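Local coordinates for peptide methionine sulfoxide reductase msrA/msrB (Neisseria gonorrhoeae, PDB 2H30), which probably passes electrons from DsbD through its N-terminal thioredoxin-like domain, the part in this crystal, to downstream domains that reduce peptide methionine sulfoxide, at residues A[44-49]-A[92-97]; A[17-22]-A[111-116]. The protein carries 2 engineered substitutions. All coordinates share one frame; numbering follows the deposited sequence.

Contact 1: A[44-49]-A[92-97]; sequences KFWASW and QKWYAG
Ser48 sets its CB over one face of the Trp94 indole, 3.6 Å from the centroid of the six-membered ring and 19° off its normal, a CH-pi contact displaced toward the rim. The same indole meets Trp46 at its edge: Trp94 CH2 lies near the plane of the Trp46 ring, 4.0 Å from Trp46 CZ3, the indoles coming from opposite directions. Tyr95 CD1 and Lys44 O also lie in that plane at the ring edge. The side chains of Tyr95 and Trp46 cross at about a right angle, with Tyr95 CE1 3.8 Å from Trp46 CH2 and the ring planes at 56°, an oblique pair. Trp46 and Ser48 belong to the segment running from strand 41-45 of the thioredoxin-like sheet toward Cys50 and Cys53, the CxxC pair at a helix start, probably the redox site, and the Trp46 side chain also touches Cys53. Trp94 and Tyr95 come from helix 90-95. In Trp94, CG stands anti to the backbone N (chi1 166°), which brings one face of the indole against Ser48 CB. Trp46 NE1 hydrogen-bonds Thr76 OG1, fixing how the indole is turned, and Ser48 OG bonds Glu85. Lys86 adds a cation-pi contact to Trp94.

Contact 2: A[17-22]-A[111-116]; sequences PHTMST and GTIAQN. Engineered in segment 17-22: Met20 (natural residue Leu).
Thr19 turns its methyl toward helix 112-116 and its hydroxyl back toward Thr15, whose O it hydrogen-bonds through OG1. With chi1 at -62°, CG2 is trans to the backbone N and reaches Ile113 CG1 at 3.8 Å, while Thr19 CG2 also lies 4.0 Å from Thr112 CG2. Thr112 has nearly the same rotamer, and the two threonines meet methyl to methyl at an oblique crossing; Thr19 and Ile113 instead slide past each other in opposite directions. Deeper in, the side chain of the engineered Met20, present as selenomethionine, runs out extended through CG and SE, then bends at chi3 (-63°), bringing CE across the end of Ile113 at about a right angle. Met20 CE and Ile113 CD1 are 3.5 Å apart, tighter than usual van der Waals contact. Here two short helices of the thioredoxin-like domain, 16-20 and 112-116, pack side by side over the central sheet: Met20 also touches Ile43 on strand 41-45. A water bridges the helices, donating to Asn116 OD1 at 2.7 Å and making a weak 3.4 Å hydrogen bond with Thr19 OG1. Ser21 OG bonds Pro17 O at 2.8 Å and Thr22 OG1 bonds Thr19 O at 3.1 Å, both hydroxyls folding back onto carbonyls of the preceding turn.

In the fold
The centres of contacts 1 and 2 lie about 17 Å apart, and strand 41-45 connects them. Segment 44-49 starts on that strand, where Phe45 CZ packs 3.7 Å from Ile113 CG2 of contact 2. Along the chain contact 1 is nested inside contact 2, in the order 17-22, 44-49, 92-97, 111-116. Contact 2 therefore joins an N-terminal helix to helix 112-116 across 88 intervening residues, whereas contact 1 brings helix 90-95 against the segment leading to the CxxC cysteines. Both belong to one thioredoxin-like fold around a mixed sheet, so contact 2 packs against strand 41-45 while contact 1 packs against the residues that follow Phe45 toward the probable redox site.

Contact 1: A[44-49]-A[92-97]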
loop_
_atom_site.group_PDB
_atom_site.type_symbol
_atom_site.label_atom_id
_atom_site.label_comp_id
_atom_site.label_asym_id
_atom_site.label_seq_id
_atom_site.Cartn_x
_atom_site.Cartn_y
_atom_site.Cartn_z
ATOM N N LYS A 44 0.890 0.455 1.249
ATOM C CA LYS A 44 0.697 -0.586 2.306
ATOM C C LYS A 44 0.471 -1.940 1.614
ATOM O O LYS A 44 -0.510 -2.031 0.832
ATOM C CB LYS A 44 -0.555 -0.273 3.121
ATOM C CG LYS A 44 -0.700 -1.299 4.276
ATOM C CD LYS A 44 -1.933 -1.029 5.078
ATOM C CE LYS A 44 -1.693 -1.725 6.482
ATOM N NZ LYS A 44 -2.641 -1.162 7.375
ATOM N N PHE A 45 1.332 -2.920 1.923
ATOM C CA PHE A 45 1.178 -4.299 1.417
ATOM C C PHE A 45 0.446 -5.086 2.480
ATOM O O PHE A 45 0.804 -5.035 3.673
ATOM C CB PHE A 45 2.556 -4.939 1.182
ATOM C CG PHE A 45 3.320 -4.267 0.080
ATOM C CD1 PHE A 45 4.070 -3.117 0.318
ATOM C CD2 PHE A 45 3.217 -4.757 -1.207
ATOM C CE1 PHE A 45 4.755 -2.504 -0.761
ATOM C CE2 PHE A 45 3.922 -4.166 -2.286
ATOM C CZ PHE A 45 4.684 -3.036 -2.079
ATOM N N TRP A 46 -0.520 -5.878 2.031
ATOM C CA TRP A 46 -1.344 -6.650 2.955
ATOM C C TRP A 46 -1.899 -7.903 2.294
ATOM O O TRP A 46 -1.731 -8.101 1.081
ATOM C CB TRP A 46 -2.482 -5.768 3.505
ATOM C CG TRP A 46 -3.482 -5.298 2.485
ATOM C CD1 TRP A 46 -3.331 -4.233 1.617
ATOM C CD2 TRP A 46 -4.809 -5.783 2.300
ATOM N NE1 TRP A 46 -4.506 -4.074 0.857
ATOM C CE2 TRP A 46 -5.395 -5.047 1.244
ATOM C CE3 TRP A 46 -5.521 -6.847 2.867
ATOM C CZ2 TRP A 46 -6.698 -5.250 0.810
ATOM C CZ3 TRP A 46 -6.828 -7.075 2.403
ATOM C CH2 TRP A 46 -7.401 -6.300 1.388
ATOM N N ALA A 47 -2.548 -8.757 3.111
ATOM C CA ALA A 47 -3.209 -9.963 2.638
ATOM C C ALA A 47 -4.483 -10.188 3.400
ATOM O O ALA A 47 -4.578 -9.827 4.582
ATOM C CB ALA A 47 -2.319 -11.171 2.788
ATOM N N SER A 48 -5.389 -10.879 2.721
ATOM C CA SER A 48 -6.740 -11.168 3.285
ATOM C C SER A 48 -6.641 -12.058 4.531
ATOM O O SER A 48 -7.538 -12.010 5.383
ATOM C CB SER A 48 -7.622 -11.841 2.245
ATOM O OG SER A 48 -7.076 -13.110 1.917
ATOM N N TRP A 49 -5.576 -12.849 4.639
ATOM C CA TRP A 49 -5.464 -13.812 5.734
ATOM C C TRP A 49 -4.854 -13.240 6.987
ATOM O O TRP A 49 -4.653 -13.993 7.971
ATOM C CB TRP A 49 -4.688 -15.087 5.287
ATOM C CG TRP A 49 -3.458 -14.843 4.489
ATOM C CD1 TRP A 49 -3.306 -15.077 3.155
ATOM C CD2 TRP A 49 -2.181 -14.379 4.969
ATOM N NE1 TRP A 49 -2.003 -14.772 2.761
ATOM C CE2 TRP A 49 -1.294 -14.366 3.856
ATOM C CE3 TRP A 49 -1.697 -13.984 6.237
ATOM C CZ2 TRP A 49 0.045 -13.945 3.987
ATOM C CZ3 TRP A 49 -0.367 -13.593 6.363
ATOM C CH2 TRP A 49 0.484 -13.593 5.232
ATOM N N GLN A 92 -10.810 -10.673 -5.565
ATOM C CA GLN A 92 -11.702 -9.543 -5.793
ATOM C C GLN A 92 -13.141 -9.837 -5.348
ATOM O O GLN A 92 -13.846 -8.963 -4.868
ATOM C CB GLN A 92 -11.644 -9.118 -7.271
ATOM C CG GLN A 92 -10.319 -8.550 -7.774
ATOM C CD GLN A 92 -9.318 -9.591 -8.245
ATOM O OE1 GLN A 92 -9.327 -10.754 -7.812
ATOM N NE2 GLN A 92 -8.369 -9.158 -9.086
ATOM N N LYS A 93 -13.582 -11.080 -5.553
ATOM C CA LYS A 93 -14.906 -11.499 -5.123
ATOM C C LYS A 93 -15.044 -11.437 -3.600
ATOM O O LYS A 93 -16.022 -10.923 -3.114
ATOM C CB LYS A 93 -15.211 -12.914 -5.651
ATOM C CG LYS A 93 -16.654 -13.329 -5.332
ATOM C CD LYS A 93 -17.699 -12.199 -5.598
ATOM C CE LYS A 93 -17.557 -11.517 -7.005
ATOM N NZ LYS A 93 -17.692 -10.009 -6.930
ATOM N N TRP A 94 -14.023 -11.898 -2.904
ATOM C CA TRP A 94 -13.974 -11.832 -1.432
ATOM C C TRP A 94 -13.946 -10.350 -1.026
ATOM O O TRP A 94 -14.695 -9.902 -0.156
ATOM C CB TRP A 94 -12.734 -12.570 -0.920
ATOM C CG TRP A 94 -12.488 -12.230 0.518
ATOM C CD1 TRP A 94 -13.151 -12.713 1.623
ATOM C CD2 TRP A 94 -11.585 -11.225 0.992
ATOM N NE1 TRP A 94 -12.652 -12.128 2.772
ATOM C CE2 TRP A 94 -11.712 -11.191 2.409
ATOM C CE3 TRP A 94 -10.666 -10.360 0.353
ATOM C CZ2 TRP A 94 -10.961 -10.322 3.214
ATOM C CZ3 TRP A 94 -9.910 -9.492 1.157
ATOM C CH2 TRP A 94 -10.074 -9.472 2.570
ATOM N N TYR A 95 -13.050 -9.579 -1.656
ATOM C CA TYR A 95 -12.889 -8.196 -1.209
ATOM C C TYR A 95 -14.107 -7.320 -1.443
ATOM O O TYR A 95 -14.389 -6.375 -0.704
ATOM C CB TYR A 95 -11.624 -7.598 -1.831
ATOM C CG TYR A 95 -11.332 -6.204 -1.299
ATOM C CD1 TYR A 95 -10.998 -6.035 0.049
ATOM C CD2 TYR A 95 -11.531 -5.095 -2.080
ATOM C CE1 TYR A 95 -10.776 -4.779 0.556
ATOM C CE2 TYR A 95 -11.341 -3.797 -1.559
ATOM C CZ TYR A 95 -10.942 -3.683 -0.251
ATOM O OH TYR A 95 -10.762 -2.432 0.273
ATOM N N ALA A 96 -14.902 -7.658 -2.478
ATOM C CA ALA A 96 -16.114 -6.898 -2.752
ATOM C C ALA A 96 -17.120 -6.963 -1.581
ATOM O O ALA A 96 -17.950 -6.084 -1.442
ATOM C CB ALA A 96 -16.752 -7.382 -4.071
ATOM N N GLY A 97 -17.004 -7.968 -0.703
ATOM C CA GLY A 97 -17.838 -8.002 0.510
ATOM C C GLY A 97 -17.451 -7.050 1.639
ATOM O O GLY A 97 -18.188 -6.907 2.617
#

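Contact 2: A[17-22]-A[111-116]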
loop_
_atom_site.group_PDB
_atom_site.type_symbol
_atom_site.label_atom_id
_atom_site.label_comp_id
_atom_site.label_asym_id
_atom_site.label_seq_id
_atom_site.Cartn_x
_atom_site.Cartn_y
_atom_site.Cartn_z
ATOM N N PRO A 17 6.305 2.520 -9.854
ATOM C CA PRO A 17 5.145 3.065 -10.609
ATOM C C PRO A 17 5.028 2.540 -12.033
ATOM O O PRO A 17 3.901 2.341 -12.503
ATOM C CB PRO A 17 5.344 4.590 -10.581
ATOM C CG PRO A 17 6.367 4.858 -9.505
ATOM C CD PRO A 17 7.189 3.589 -9.344
ATOM N N HIS A 18 6.153 2.289 -12.709
ATOM C CA HIS A 18 6.060 1.755 -14.067
ATOM C C HIS A 18 5.431 0.372 -14.024
ATOM O O HIS A 18 4.500 0.067 -14.785
ATOM C CB HIS A 18 7.422 1.730 -14.786
ATOM C CG HIS A 18 7.298 1.315 -16.219
ATOM N ND1 HIS A 18 6.761 2.142 -17.187
ATOM C CD2 HIS A 18 7.551 0.131 -16.827
ATOM C CE1 HIS A 18 6.730 1.494 -18.342
ATOM N NE2 HIS A 18 7.210 0.275 -18.151
ATOM N N THR A 19 5.871 -0.459 -13.086
ATOM C CA THR A 19 5.323 -1.791 -12.940
ATOM C C THR A 19 3.828 -1.747 -12.592
ATOM O O THR A 19 3.020 -2.555 -13.037
ATOM C CB THR A 19 6.100 -2.527 -11.831
ATOM O OG1 THR A 19 7.473 -2.632 -12.224
ATOM C CG2 THR A 19 5.522 -3.925 -11.558
HETATM N N MSE A 20 3.475 -0.799 -11.752
HETATM C CA MSE A 20 2.107 -0.754 -11.267
HETATM C C MSE A 20 1.183 -0.232 -12.337
HETATM O O MSE A 20 -0.016 -0.485 -12.335
HETATM C CB MSE A 20 2.050 0.076 -10.008
HETATM C CG MSE A 20 0.786 -0.057 -9.256
HETATM SE SE MSE A 20 1.180 1.007 -7.726
HETATM C CE MSE A 20 2.607 0.043 -6.962
ATOM N N SER A 21 1.742 0.481 -13.298
ATOM C CA SER A 21 0.902 1.085 -14.344
ATOM C C SER A 21 0.331 0.034 -15.387
ATOM O O SER A 21 -0.553 0.309 -16.229
ATOM C CB SER A 21 1.574 2.392 -14.851
ATOM O OG SER A 21 1.611 3.406 -13.782
ATOM N N THR A 22 0.728 -1.235 -15.230
ATOM C CA THR A 22 0.149 -2.306 -15.990
ATOM C C THR A 22 -0.907 -3.060 -15.152
ATOM O O THR A 22 -1.456 -4.097 -15.558
ATOM C CB THR A 22 1.290 -3.267 -16.458
ATOM O OG1 THR A 22 1.663 -4.099 -15.370
ATOM C CG2 THR A 22 2.531 -2.439 -16.838
ATOM N N GLY A 111 2.220 -11.122 -7.024
ATOM C CA GLY A 111 3.095 -10.387 -6.101
ATOM C C GLY A 111 4.421 -9.901 -6.698
ATOM O O GLY A 111 5.464 -9.972 -6.033
ATOM N N THR A 112 4.364 -9.382 -7.930
ATOM C CA THR A 112 5.588 -8.885 -8.582
ATOM C C THR A 112 6.306 -7.811 -7.760
ATOM O O THR A 112 7.505 -7.896 -7.490
ATOM C CB THR A 112 5.246 -8.299 -9.925
ATOM O OG1 THR A 112 4.815 -9.411 -10.744
ATOM C CG2 THR A 112 6.502 -7.692 -10.561
ATOM N N ILE A 113 5.540 -6.831 -7.278
ATOM C CA ILE A 113 6.198 -5.703 -6.615
ATOM C C ILE A 113 6.707 -6.165 -5.248
ATOM O O ILE A 113 7.838 -5.857 -4.862
ATOM C CB ILE A 113 5.229 -4.554 -6.449
ATOM C CG1 ILE A 113 4.762 -4.091 -7.830
ATOM C CG2 ILE A 113 5.865 -3.445 -5.532
ATOM C CD1 ILE A 113 3.640 -3.179 -7.752
ATOM N N ALA A 114 5.895 -6.947 -4.523
ATOM C CA ALA A 114 6.339 -7.446 -3.246
ATOM C C ALA A 114 7.649 -8.252 -3.392
ATOM O O ALA A 114 8.572 -8.124 -2.608
ATOM C CB ALA A 114 5.204 -8.291 -2.581
ATOM N N GLN A 115 7.706 -9.107 -4.410
ATOM C CA GLN A 115 8.937 -9.860 -4.645
ATOM C C GLN A 115 10.114 -8.930 -4.984
ATOM O O GLN A 115 11.204 -9.124 -4.432
ATOM C CB GLN A 115 8.718 -10.863 -5.776
ATOM C CG GLN A 115 7.811 -11.986 -5.328
ATOM C CD GLN A 115 7.627 -12.968 -6.446
ATOM O OE1 GLN A 115 8.607 -13.543 -6.921
ATOM N NE2 GLN A 115 6.416 -13.101 -6.943
ATOM N N ASN A 116 9.909 -7.943 -5.857
ATOM C CA ASN A 116 10.961 -6.961 -6.188
ATOM C C ASN A 116 11.470 -6.219 -4.965
ATOM O O ASN A 116 12.621 -5.865 -4.877
ATOM C CB ASN A 116 10.471 -5.941 -7.225
ATOM C CG ASN A 116 10.193 -6.545 -8.584
ATOM O OD1 ASN A 116 9.504 -5.912 -9.412
ATOM N ND2 ASN A 116 10.681 -7.746 -8.821
HETATM O O HOH W 1 8.546 -3.385 -9.120
#